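Local atomic coordinates of excinuclease ABC, subunit A. (PDB entry 2VF7), a protein that probably recognises damaged DNA in nucleotide excision repair, as a zinc-containing, ATP-hydrolysing UvrA-family member of the ABC superfamily. Residues Leu211-Glu214 against Thr215-Ile219. The protein carries 1 engineered substitution. Residues are numbered along the deposited sequence; the frame is centred on the assembly and turned at random. Where two conformers were deposited one is given.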
# COMPACT_ATOMS: atom_id res chain seq x y z
N LEU A 211 42.50 -9.48 30.03
CA LEU A 211 42.32 -10.51 29.00
C LEU A 211 43.40 -10.33 27.94
O LEU A 211 43.86 -9.20 27.72
CB LEU A 211 40.92 -10.41 28.37
CG LEU A 211 39.68 -10.73 29.24
CD1 LEU A 211 38.40 -10.49 28.48
CD2 LEU A 211 39.70 -12.17 29.73
N PRO A 212 43.83 -11.43 27.29
CA PRO A 212 44.84 -11.32 26.24
C PRO A 212 44.37 -10.34 25.17
O PRO A 212 43.17 -10.23 24.92
CB PRO A 212 44.90 -12.73 25.64
CG PRO A 212 44.41 -13.61 26.68
CD PRO A 212 43.39 -12.83 27.46
N GLU A 213 45.32 -9.63 24.56
CA GLU A 213 45.02 -8.75 23.43
C GLU A 213 44.29 -9.46 22.27
O GLU A 213 43.44 -8.87 21.62
CB GLU A 213 46.29 -8.10 22.90
CG GLU A 213 46.24 -7.69 21.43
CD GLU A 213 45.88 -6.24 21.21
OE1 GLU A 213 44.79 -5.98 20.64
OE2 GLU A 213 46.68 -5.35 21.61
N GLU A 214 44.67 -10.70 22.01
CA GLU A 214 44.09 -11.56 20.99
C GLU A 214 42.58 -11.74 21.18
O GLU A 214 41.80 -11.52 20.24
CB GLU A 214 44.76 -12.92 21.11
CG GLU A 214 44.97 -13.68 19.85
CD GLU A 214 45.43 -15.10 20.15
OE1 GLU A 214 46.65 -15.40 19.98
OE2 GLU A 214 44.57 -15.90 20.61
N THR A 215 42.18 -12.14 22.39
CA THR A 215 40.78 -12.24 22.81
C THR A 215 40.07 -10.88 22.76
O THR A 215 38.96 -10.76 22.22
CB THR A 215 40.70 -12.81 24.25
OG1 THR A 215 41.36 -14.07 24.31
CG2 THR A 215 39.27 -12.98 24.71
N ARG A 216 40.71 -9.83 23.28
CA ARG A 216 40.06 -8.51 23.28
C ARG A 216 39.77 -8.05 21.85
O ARG A 216 38.67 -7.59 21.56
CB ARG A 216 40.82 -7.47 24.10
CG ARG A 216 41.04 -7.96 25.55
CD ARG A 216 41.67 -6.92 26.48
NE ARG A 216 42.45 -5.97 25.73
CZ ARG A 216 43.77 -5.98 25.64
NH1 ARG A 216 44.47 -6.89 26.29
NH2 ARG A 216 44.37 -5.07 24.91
N HIS A 217 40.74 -8.24 20.96
CA HIS A 217 40.54 -7.94 19.55
C HIS A 217 39.38 -8.72 18.92
O HIS A 217 38.50 -8.12 18.29
CB HIS A 217 41.83 -8.20 18.77
CG HIS A 217 41.88 -7.51 17.45
ND1 HIS A 217 41.67 -8.16 16.25
CD2 HIS A 217 42.10 -6.21 17.13
CE1 HIS A 217 41.76 -7.30 15.26
NE2 HIS A 217 42.02 -6.11 15.76
N TRP A 218 39.37 -10.04 19.11
CA TRP A 218 38.32 -10.92 18.57
C TRP A 218 36.92 -10.48 18.98
O TRP A 218 36.06 -10.24 18.14
CB TRP A 218 38.57 -12.35 19.04
CG TRP A 218 37.76 -13.36 18.32
CD1 TRP A 218 38.08 -13.96 17.14
CD2 TRP A 218 36.51 -13.92 18.72
NE1 TRP A 218 37.10 -14.84 16.77
CE2 TRP A 218 36.12 -14.84 17.73
CE3 TRP A 218 35.67 -13.73 19.83
CZ2 TRP A 218 34.93 -15.57 17.80
CZ3 TRP A 218 34.48 -14.46 19.90
CH2 TRP A 218 34.13 -15.37 18.89
N ILE A 219 36.70 -10.36 20.29
CA ILE A 219 35.42 -9.94 20.86
C ILE A 219 34.89 -8.66 20.20
O ILE A 219 33.70 -8.57 19.85
CB ILE A 219 35.56 -9.76 22.39
CG1 ILE A 219 35.85 -11.12 23.03
CG2 ILE A 219 34.32 -9.10 23.00
CD1 ILE A 219 36.14 -11.09 24.49
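Arg216 reaches back along the first turn of its own helix and grips the carbonyl of Leu211, just ahead of the helix start. Its CB rests near the carbonyl oxygen of Pro212. CG, set anti to its own carbonyl carbon (chi1 -55°), lies 3.2 Å from O of Pro212 and touches CB of Leu211, a leucine whose side chain turns inward onto Ile176 and Val206. CD passes 3.4 Å from O of Leu211, and the chain then bends at chi3 (-26°), which brings the guanidinium round to the chain before the helix. At the tip, NH1 donates to O of Leu211 at 2.8 Å, the oxygen lying almost in the guanidinium plane, while CA of Glu213 sits over one face. The carboxylate of Glu213 adds only charge: its OE2 stays 4.0 Å from NH2 of Arg216, well out of the guanidinium plane. NE has a long, weak ion pair with OE2 of Glu165. With an alanine in its place, the carbonyl of Leu211 would probably lose this donor and CB of that leucine its aliphatic neighbour. Pro212 suits the N-cap position because its ring holds phi and it has no N-H to satisfy; its O accepts N of Arg216 at 3.0 Å, starting the helical bonding, and its ring edges past OG1 of Thr215. His217 N to Glu213 O (2.8 Å) and Trp218 N to Glu214 O (3.1 Å) continue the i to i+4 pattern, and acidic Glu213 and Glu214 are probably favoured by the helix dipole's positive end. This is an alpha-helical N-terminus with proline at the N-cap, opening helix 213-221 in the UvrA DNA-binding domain.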